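Local coordinates for insecticidal crystal protein Cry7Cal (Bacillus thuringiensis, PDB 5ZI1) that is an insecticidal delta-endotoxin active against locusts, probably acting through receptor binding, with this chain its three-domain toxin portion, at residues T297-R302 and F347-K352; H318-Q323 and N331-G336; L375-G380 and L387-F392. All coordinates share one frame; numbering follows the deposited sequence.

Contact 1: residues T297-R302 and F347-K352; sequences TKINVR and FDLLSK
Ile299 meets both Phe347 and Leu349 across the junction of strand 294-306 with the edge strand 343-348. Its CB comes first, 4.0 Å from Phe347 CD1 at the near side of that ring. With CG1 anti to the carbonyl carbon (chi1 -51°) the longer branch turns off toward Leu349: CG1 reaches Leu349 CD1, and the terminal CD1 closes on the same methyl at 3.8 Å. Ile299 and Phe347 are a hydrogen-bonded antiparallel pair, Phe347 N giving to Ile299 O at 2.8 Å and Ile299 N to Phe347 O at 3.1 Å. They belong to one of the antiparallel sheets of domain II, the beta-prism of three-domain Cry toxins, and Phe347 faces inward to Leu378 of the neighbouring sheet. On the other face Lys298 and Asp348 run side by side; CG of Lys298 lies 3.7 Å from Asp348 OD2, while the ammonium stays too far for a salt bridge. As strand 343-348 ends, a type II turn from Leu349 to Lys352 begins. Thr297 O takes Leu349 N at 2.9 Å and Leu350 N at 3.2 Å, both from one face of its carbonyl plane. From the turn's last residue, Lys352 NZ returns to Asp348 O at 3.0 Å.

Contact 2: residues H318-Q323 and N331-G336; sequences HSVVTQ and NTFNYG
This beta hairpin forms one margin of a four-stranded antiparallel sheet in the beta-prism domain II of the toxin, strand 331-336 being the edge strand and 312-324 its inner neighbour. His318 and Tyr335, Val320 and Phe333, and Thr322 and Asn331 are hydrogen-bonded pairs, six backbone bonds in all, the straightest being Asn331 N to Thr322 O (2.7 Å, 176° at the hydrogen). Their side chains share one face. There His318 and Tyr335 point the same way with ring planes only 7° apart, yet slid so far that overlap is slight; Tyr335 CD1 lies over a face of the imidazole, 3.3 Å from His318 NE2. The imidazole gets there because CG sits between the backbone N and the carbonyl carbon (chi1 77°). Both polar tips find partners on strand 430-437, His318 NE2 bonding to Val435 O and Tyr335 OH to Tyr434 OH, which joins both strands of the hairpin to strand 430-437. Farther along, Val320 CG1 packs 4.2 Å from Phe333 CD2. The other face carries Ser319 with Asn334 and Val321 with Thr332; Val321 CG2 lies 4.0 Å from Thr332 OG1. Thr322 OG1, already bonded to Gln294 OE1, sits in the plane of the Phe333 ring at its edge and also receives a weak hydrogen bond from Asn331 ND2 at 3.4 Å.

Contact 3: residues L375-G380 and L387-F392; sequences LLRLYG and LSEDAF
Leu376 and Phe392 lean across each other, with Leu376 CB 3.6 Å from CZ at the far end of the Phe392 ring. With chi1 at 61°, CG of Phe392 is set close to both backbone neighbours of CA, which folds the ring back over the opposite strand and leaves Leu376 N above one face, nearer its border than its middle. The backbone bonds of this pair are weak, Phe392 N to Leu376 O measuring 3.3 Å. Strands 369-382 and 387-393 make a beta hairpin at the side of another antiparallel sheet of the beta-prism, and the pairing tightens along it: Leu378 N gives to Asp390 O at 2.7 Å. On the face away from Phe392, Glu389 stretches between Arg377 and Tyr379. Its carboxylate runs alongside the tyrosine ring, the planes 46° apart, with OE2 3.4 Å from Tyr379 CE2. Against Arg377 it lies obliquely, OE1 3.7 Å from the arginine CD and far from the plane of the guanidinium, so any attraction is probably charge alone, no N-H pointing there. That guanidinium spends NH2 on Tyr379 OH, 3.2 Å away and nearly in plane; the same hydroxyl bonds Tyr407 OH. Arg377 CB rests on Ala391 CB at 3.7 Å.

In the fold
Contacts 1 and 2 lie in one sheet, ordered 331-336, 312-324, 294-306, 343-348, so between them they account for both of its outer pairings. Their centres are 10 Å apart, and the shared middle of the sheet joins them: Thr297 N probably bonds to Val321 O, where Thr297 and Lys298 form a classic beta bulge, and Asn300 O to Ser319 N. Contact 3 belongs to a second sheet of the same prism, its centre also 10 Å from that of contact 1. The Phe347 ring bridges them, CZ lying 3.4 Å from Phe392 CD2. Contacts 2 and 3 do not touch; their centres are 19 Å apart and their nearest atoms about 8 Å.

Contact 1: residues T297-R302 and F347-K352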
loop_
_atom_site.group_PDB
_atom_site.type_symbol
_atom_site.label_atom_id
_atom_site.label_comp_id
_atom_site.label_asym_id
_atom_site.label_seq_id
_atom_site.Cartn_x
_atom_site.Cartn_y
_atom_site.Cartn_z
ATOM N N THR A 297 -9.352 -14.096 10.249
ATOM C CA THR A 297 -9.207 -15.194 11.197
ATOM C C THR A 297 -9.901 -16.488 10.777
ATOM O O THR A 297 -9.584 -17.540 11.339
ATOM C CB THR A 297 -9.719 -14.773 12.582
ATOM O OG1 THR A 297 -11.138 -14.577 12.523
ATOM C CG2 THR A 297 -9.073 -13.444 13.008
ATOM N N LYS A 298 -10.814 -16.455 9.807
ATOM C CA LYS A 298 -11.521 -17.674 9.405
ATOM C C LYS A 298 -12.093 -17.504 8.005
ATOM O O LYS A 298 -12.454 -16.401 7.607
ATOM C CB LYS A 298 -12.649 -18.018 10.389
ATOM C CG LYS A 298 -12.323 -19.125 11.385
ATOM C CD LYS A 298 -13.160 -19.014 12.663
ATOM C CE LYS A 298 -14.665 -19.012 12.388
ATOM N NZ LYS A 298 -15.425 -18.385 13.527
ATOM N N ILE A 299 -12.180 -18.611 7.265
ATOM C CA ILE A 299 -12.925 -18.668 6.011
ATOM C C ILE A 299 -13.747 -19.945 5.998
ATOM O O ILE A 299 -13.211 -21.037 6.218
ATOM C CB ILE A 299 -12.024 -18.660 4.764
ATOM C CG1 ILE A 299 -11.019 -17.526 4.776
ATOM C CG2 ILE A 299 -12.884 -18.594 3.508
ATOM C CD1 ILE A 299 -9.980 -17.673 3.696
ATOM N N ASN A 300 -15.032 -19.826 5.697
ATOM C CA ASN A 300 -15.860 -20.996 5.485
ATOM C C ASN A 300 -16.339 -21.030 4.037
ATOM O O ASN A 300 -16.719 -19.998 3.476
ATOM C CB ASN A 300 -17.057 -21.022 6.431
ATOM C CG ASN A 300 -17.975 -22.233 6.158
ATOM O OD1 ASN A 300 -19.131 -22.087 5.737
ATOM N ND2 ASN A 300 -17.433 -23.434 6.357
ATOM N N VAL A 301 -16.326 -22.213 3.432
ATOM C CA VAL A 301 -16.875 -22.409 2.097
ATOM C C VAL A 301 -17.968 -23.465 2.174
ATOM O O VAL A 301 -17.805 -24.488 2.846
ATOM C CB VAL A 301 -15.780 -22.810 1.087
ATOM C CG1 VAL A 301 -16.392 -23.323 -0.220
ATOM C CG2 VAL A 301 -14.872 -21.644 0.817
ATOM N N ARG A 302 -19.094 -23.196 1.517
ATOM C CA ARG A 302 -20.152 -24.176 1.306
ATOM C C ARG A 302 -20.269 -24.452 -0.183
ATOM O O ARG A 302 -20.288 -23.513 -0.994
ATOM C CB ARG A 302 -21.506 -23.701 1.828
ATOM C CG ARG A 302 -21.555 -23.461 3.303
ATOM C CD ARG A 302 -21.138 -24.661 4.087
ATOM N NE ARG A 302 -22.000 -24.807 5.253
ATOM C CZ ARG A 302 -21.614 -24.587 6.506
ATOM N NH1 ARG A 302 -20.361 -24.233 6.771
ATOM N NH2 ARG A 302 -22.485 -24.734 7.500
ATOM N N PHE A 347 -11.293 -22.900 7.036
ATOM C CA PHE A 347 -9.899 -22.592 7.310
ATOM C C PHE A 347 -9.834 -21.759 8.588
ATOM O O PHE A 347 -10.528 -20.745 8.702
ATOM C CB PHE A 347 -9.267 -21.814 6.158
ATOM C CG PHE A 347 -9.357 -22.473 4.787
ATOM C CD1 PHE A 347 -10.459 -22.277 3.972
ATOM C CD2 PHE A 347 -8.282 -23.185 4.277
ATOM C CE1 PHE A 347 -10.512 -22.833 2.681
ATOM C CE2 PHE A 347 -8.319 -23.731 2.992
ATOM C CZ PHE A 347 -9.436 -23.549 2.190
ATOM N N ASP A 348 -9.007 -22.179 9.548
ATOM C CA ASP A 348 -8.794 -21.419 10.781
ATOM C C ASP A 348 -7.476 -20.673 10.641
ATOM O O ASP A 348 -6.403 -21.285 10.669
ATOM C CB ASP A 348 -8.793 -22.336 11.999
ATOM C CG ASP A 348 -10.106 -23.098 12.153
ATOM O OD1 ASP A 348 -10.105 -24.343 11.932
ATOM O OD2 ASP A 348 -11.128 -22.467 12.518
ATOM N N LEU A 349 -7.555 -19.353 10.473
ATOM C CA LEU A 349 -6.394 -18.565 10.076
ATOM C C LEU A 349 -5.878 -17.598 11.140
ATOM O O LEU A 349 -4.814 -17.000 10.925
ATOM C CB LEU A 349 -6.700 -17.790 8.794
ATOM C CG LEU A 349 -7.287 -18.654 7.682
ATOM C CD1 LEU A 349 -7.439 -17.801 6.460
ATOM C CD2 LEU A 349 -6.419 -19.869 7.387
ATOM N N LEU A 350 -6.568 -17.436 12.273
ATOM C CA LEU A 350 -5.992 -16.687 13.389
ATOM C C LEU A 350 -4.555 -17.137 13.630
ATOM O O LEU A 350 -4.256 -18.334 13.601
ATOM C CB LEU A 350 -6.836 -16.889 14.648
ATOM C CG LEU A 350 -6.288 -16.274 15.940
ATOM C CD1 LEU A 350 -6.204 -14.746 15.835
ATOM C CD2 LEU A 350 -7.071 -16.684 17.180
ATOM N N SER A 351 -3.656 -16.166 13.777
ATOM C CA SER A 351 -2.225 -16.293 14.082
ATOM C C SER A 351 -1.378 -16.530 12.844
ATOM O O SER A 351 -0.144 -16.547 12.968
ATOM C CB SER A 351 -1.853 -17.436 15.049
ATOM O OG SER A 351 -2.308 -18.711 14.598
ATOM N N LYS A 352 -1.964 -16.782 11.680
ATOM C CA LYS A 352 -1.202 -17.163 10.500
ATOM C C LYS A 352 -1.147 -16.029 9.488
ATOM O O LYS A 352 -2.163 -15.392 9.199
ATOM C CB LYS A 352 -1.818 -18.389 9.826
ATOM C CG LYS A 352 -1.872 -19.625 10.709
ATOM C CD LYS A 352 -2.408 -20.819 9.930
ATOM C CE LYS A 352 -2.386 -22.102 10.764
ATOM N NZ LYS A 352 -3.721 -22.363 11.366
#

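Contact 2: residues H318-Q323 and N331-G336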
loop_
_atom_site.group_PDB
_atom_site.type_symbol
_atom_site.label_atom_id
_atom_site.label_comp_id
_atom_site.label_asym_id
_atom_site.label_seq_id
_atom_site.Cartn_x
_atom_site.Cartn_y
_atom_site.Cartn_z
ATOM N N HIS A 318 -20.082 -18.484 1.006
ATOM C CA HIS A 318 -18.885 -18.500 1.834
ATOM C C HIS A 318 -18.963 -17.351 2.824
ATOM O O HIS A 318 -19.787 -16.441 2.700
ATOM C CB HIS A 318 -17.608 -18.425 0.994
ATOM C CG HIS A 318 -17.301 -17.055 0.471
ATOM N ND1 HIS A 318 -17.889 -16.545 -0.667
ATOM C CD2 HIS A 318 -16.454 -16.099 0.923
ATOM C CE1 HIS A 318 -17.412 -15.331 -0.890
ATOM N NE2 HIS A 318 -16.539 -15.041 0.056
ATOM N N SER A 319 -18.091 -17.416 3.820
ATOM C CA SER A 319 -18.127 -16.513 4.950
ATOM C C SER A 319 -16.709 -16.124 5.298
ATOM O O SER A 319 -15.763 -16.866 5.036
ATOM C CB SER A 319 -18.807 -17.141 6.167
ATOM O OG SER A 319 -20.213 -17.020 6.045
ATOM N N VAL A 320 -16.572 -14.952 5.901
ATOM C CA VAL A 320 -15.264 -14.415 6.224
ATOM C C VAL A 320 -15.350 -13.802 7.607
ATOM O O VAL A 320 -16.298 -13.068 7.910
ATOM C CB VAL A 320 -14.819 -13.385 5.171
ATOM C CG1 VAL A 320 -13.826 -12.423 5.749
ATOM C CG2 VAL A 320 -14.227 -14.108 3.981
ATOM N N VAL A 321 -14.381 -14.122 8.456
ATOM C CA VAL A 321 -14.337 -13.623 9.817
ATOM C C VAL A 321 -13.032 -12.868 9.990
ATOM O O VAL A 321 -11.969 -13.346 9.573
ATOM C CB VAL A 321 -14.467 -14.755 10.854
ATOM C CG1 VAL A 321 -14.417 -14.166 12.262
ATOM C CG2 VAL A 321 -15.763 -15.508 10.642
ATOM N N THR A 322 -13.121 -11.683 10.573
ATOM C CA THR A 322 -11.959 -10.853 10.845
ATOM C C THR A 322 -12.048 -10.322 12.269
ATOM O O THR A 322 -13.130 -10.280 12.873
ATOM C CB THR A 322 -11.857 -9.666 9.862
ATOM O OG1 THR A 322 -12.966 -8.784 10.073
ATOM C CG2 THR A 322 -11.872 -10.141 8.413
ATOM N N GLN A 323 -10.890 -9.893 12.785
ATOM C CA GLN A 323 -10.786 -9.107 14.006
ATOM C C GLN A 323 -10.035 -7.807 13.721
ATOM O O GLN A 323 -9.086 -7.793 12.927
ATOM C CB GLN A 323 -10.053 -9.884 15.094
ATOM C CG GLN A 323 -10.813 -11.111 15.582
ATOM C CD GLN A 323 -9.972 -12.037 16.436
ATOM O OE1 GLN A 323 -8.911 -11.652 16.940
ATOM N NE2 GLN A 323 -10.443 -13.268 16.610
ATOM N N ASN A 331 -15.734 -9.837 13.339
ATOM C CA ASN A 331 -16.523 -9.281 12.251
ATOM C C ASN A 331 -16.784 -10.415 11.273
ATOM O O ASN A 331 -15.841 -11.088 10.840
ATOM C CB ASN A 331 -15.795 -8.113 11.571
ATOM C CG ASN A 331 -15.312 -7.064 12.586
ATOM O OD1 ASN A 331 -16.119 -6.441 13.266
ATOM N ND2 ASN A 331 -13.996 -6.886 12.696
ATOM N N THR A 332 -18.056 -10.633 10.937
ATOM C CA THR A 332 -18.454 -11.724 10.058
ATOM C C THR A 332 -19.115 -11.164 8.815
ATOM O O THR A 332 -20.046 -10.362 8.924
ATOM C CB THR A 332 -19.417 -12.679 10.763
ATOM O OG1 THR A 332 -18.774 -13.204 11.920
ATOM C CG2 THR A 332 -19.834 -13.830 9.835
ATOM N N PHE A 333 -18.657 -11.615 7.646
ATOM C CA PHE A 333 -19.271 -11.281 6.365
ATOM C C PHE A 333 -19.691 -12.561 5.654
ATOM O O PHE A 333 -18.869 -13.457 5.442
ATOM C CB PHE A 333 -18.307 -10.464 5.516
ATOM C CG PHE A 333 -17.743 -9.296 6.262
ATOM C CD1 PHE A 333 -18.449 -8.107 6.342
ATOM C CD2 PHE A 333 -16.548 -9.415 6.951
ATOM C CE1 PHE A 333 -17.951 -7.028 7.062
ATOM C CE2 PHE A 333 -16.048 -8.353 7.667
ATOM C CZ PHE A 333 -16.753 -7.152 7.720
ATOM N N ASN A 334 -20.965 -12.635 5.286
ATOM C CA ASN A 334 -21.530 -13.782 4.598
ATOM C C ASN A 334 -21.809 -13.447 3.137
ATOM O O ASN A 334 -22.159 -12.314 2.803
ATOM C CB ASN A 334 -22.813 -14.236 5.289
ATOM C CG ASN A 334 -22.580 -14.610 6.740
ATOM O OD1 ASN A 334 -21.961 -15.641 7.036
ATOM N ND2 ASN A 334 -23.068 -13.777 7.658
ATOM N N TYR A 335 -21.613 -14.435 2.271
ATOM C CA TYR A 335 -21.940 -14.343 0.859
ATOM C C TYR A 335 -22.739 -15.571 0.461
ATOM O O TYR A 335 -22.582 -16.648 1.044
ATOM C CB TYR A 335 -20.688 -14.257 -0.009
ATOM C CG TYR A 335 -19.857 -13.017 0.225
ATOM C CD1 TYR A 335 -18.892 -12.982 1.214
ATOM C CD2 TYR A 335 -20.033 -11.882 -0.561
ATOM C CE1 TYR A 335 -18.126 -11.843 1.420
ATOM C CE2 TYR A 335 -19.280 -10.758 -0.367
ATOM C CZ TYR A 335 -18.327 -10.731 0.625
ATOM O OH TYR A 335 -17.575 -9.580 0.812
ATOM N N GLY A 336 -23.597 -15.400 -0.538
ATOM C CA GLY A 336 -24.327 -16.530 -1.082
ATOM C C GLY A 336 -25.233 -17.164 -0.046
ATOM O O GLY A 336 -25.973 -16.478 0.664
#

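Contact 3: residues L375-G380 and L387-F392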
loop_
_atom_site.group_PDB
_atom_site.type_symbol
_atom_site.label_atom_id
_atom_site.label_comp_id
_atom_site.label_asym_id
_atom_site.label_seq_id
_atom_site.Cartn_x
_atom_site.Cartn_y
_atom_site.Cartn_z
ATOM N N LEU A 375 -11.042 -26.589 -5.761
ATOM C CA LEU A 375 -9.875 -26.740 -4.906
ATOM C C LEU A 375 -9.264 -25.375 -4.594
ATOM O O LEU A 375 -9.094 -24.539 -5.492
ATOM C CB LEU A 375 -8.861 -27.672 -5.568
ATOM C CG LEU A 375 -7.560 -27.923 -4.804
ATOM C CD1 LEU A 375 -7.024 -29.300 -5.191
ATOM C CD2 LEU A 375 -6.477 -26.874 -5.062
ATOM N N LEU A 376 -8.949 -25.164 -3.315
ATOM C CA LEU A 376 -8.269 -23.969 -2.820
ATOM C C LEU A 376 -7.340 -24.402 -1.697
ATOM O O LEU A 376 -7.795 -24.962 -0.700
ATOM C CB LEU A 376 -9.271 -22.927 -2.314
ATOM C CG LEU A 376 -8.753 -21.586 -1.758
ATOM C CD1 LEU A 376 -8.164 -20.734 -2.865
ATOM C CD2 LEU A 376 -9.875 -20.845 -1.067
ATOM N N ARG A 377 -6.045 -24.158 -1.862
ATOM C CA ARG A 377 -5.019 -24.526 -0.894
ATOM C C ARG A 377 -4.337 -23.258 -0.380
ATOM O O ARG A 377 -3.898 -22.421 -1.177
ATOM C CB ARG A 377 -4.007 -25.469 -1.557
ATOM C CG ARG A 377 -2.873 -25.976 -0.696
ATOM C CD ARG A 377 -1.813 -26.619 -1.575
ATOM N NE ARG A 377 -2.404 -27.629 -2.439
ATOM C CZ ARG A 377 -2.057 -27.842 -3.707
ATOM N NH1 ARG A 377 -2.662 -28.798 -4.394
ATOM N NH2 ARG A 377 -1.114 -27.108 -4.289
ATOM N N LEU A 378 -4.246 -23.122 0.939
ATOM C CA LEU A 378 -3.602 -21.978 1.568
ATOM C C LEU A 378 -2.263 -22.382 2.164
ATOM O O LEU A 378 -2.139 -23.454 2.767
ATOM C CB LEU A 378 -4.471 -21.371 2.675
ATOM C CG LEU A 378 -5.935 -20.998 2.445
ATOM C CD1 LEU A 378 -6.363 -19.995 3.505
ATOM C CD2 LEU A 378 -6.151 -20.453 1.065
ATOM N N TYR A 379 -1.270 -21.510 2.004
ATOM C CA TYR A 379 0.054 -21.668 2.597
ATOM C C TYR A 379 0.246 -20.598 3.667
ATOM O O TYR A 379 0.156 -19.395 3.372
ATOM C CB TYR A 379 1.151 -21.540 1.545
ATOM C CG TYR A 379 1.106 -22.533 0.407
ATOM C CD1 TYR A 379 0.157 -22.420 -0.608
ATOM C CD2 TYR A 379 2.049 -23.550 0.312
ATOM C CE1 TYR A 379 0.129 -23.311 -1.671
ATOM C CE2 TYR A 379 2.029 -24.456 -0.755
ATOM C CZ TYR A 379 1.067 -24.332 -1.741
ATOM O OH TYR A 379 1.039 -25.223 -2.807
ATOM N N GLY A 380 0.561 -21.032 4.891
ATOM C CA GLY A 380 0.622 -20.131 6.019
ATOM C C GLY A 380 1.900 -20.283 6.821
ATOM O O GLY A 380 2.622 -21.272 6.712
ATOM N N LEU A 387 5.694 -23.465 9.247
ATOM C CA LEU A 387 4.870 -23.526 8.048
ATOM C C LEU A 387 3.649 -24.408 8.272
ATOM O O LEU A 387 3.722 -25.453 8.931
ATOM C CB LEU A 387 5.676 -24.063 6.872
ATOM C CG LEU A 387 6.879 -23.212 6.492
ATOM C CD1 LEU A 387 7.535 -23.776 5.256
ATOM C CD2 LEU A 387 6.436 -21.771 6.253
ATOM N N SER A 388 2.520 -23.976 7.726
ATOM C CA SER A 388 1.300 -24.760 7.736
ATOM C C SER A 388 0.672 -24.713 6.350
ATOM O O SER A 388 0.978 -23.851 5.522
ATOM C CB SER A 388 0.313 -24.261 8.789
ATOM O OG SER A 388 -0.163 -22.972 8.441
ATOM N N GLU A 389 -0.199 -25.677 6.108
ATOM C CA GLU A 389 -0.896 -25.825 4.845
ATOM C C GLU A 389 -2.310 -26.280 5.155
ATOM O O GLU A 389 -2.541 -27.010 6.120
ATOM C CB GLU A 389 -0.190 -26.838 3.939
ATOM C CG GLU A 389 -0.346 -26.590 2.457
ATOM C CD GLU A 389 0.831 -27.124 1.657
ATOM O OE1 GLU A 389 0.616 -28.011 0.800
ATOM O OE2 GLU A 389 1.975 -26.658 1.882
ATOM N N ASP A 390 -3.260 -25.824 4.356
ATOM C CA ASP A 390 -4.605 -26.355 4.485
ATOM C C ASP A 390 -5.337 -26.192 3.158
ATOM O O ASP A 390 -5.061 -25.265 2.385
ATOM C CB ASP A 390 -5.364 -25.693 5.638
ATOM C CG ASP A 390 -6.616 -26.464 6.005
ATOM O OD1 ASP A 390 -6.737 -27.607 5.525
ATOM O OD2 ASP A 390 -7.472 -25.959 6.760
ATOM N N ALA A 391 -6.266 -27.105 2.898
ATOM C CA ALA A 391 -6.885 -27.165 1.583
ATOM C C ALA A 391 -8.215 -27.895 1.673
ATOM O O ALA A 391 -8.551 -28.512 2.686
ATOM C CB ALA A 391 -5.966 -27.841 0.564
ATOM N N PHE A 392 -8.995 -27.751 0.613
ATOM C CA PHE A 392 -10.132 -28.611 0.338
ATOM C C PHE A 392 -10.069 -28.985 -1.129
ATOM O O PHE A 392 -9.650 -28.181 -1.972
ATOM C CB PHE A 392 -11.502 -27.963 0.671
ATOM C CG PHE A 392 -11.819 -26.709 -0.118
ATOM C CD1 PHE A 392 -12.303 -26.779 -1.418
ATOM C CD2 PHE A 392 -11.693 -25.465 0.473
ATOM C CE1 PHE A 392 -12.611 -25.631 -2.140
ATOM C CE2 PHE A 392 -12.001 -24.302 -0.237
ATOM C CZ PHE A 392 -12.455 -24.386 -1.544
#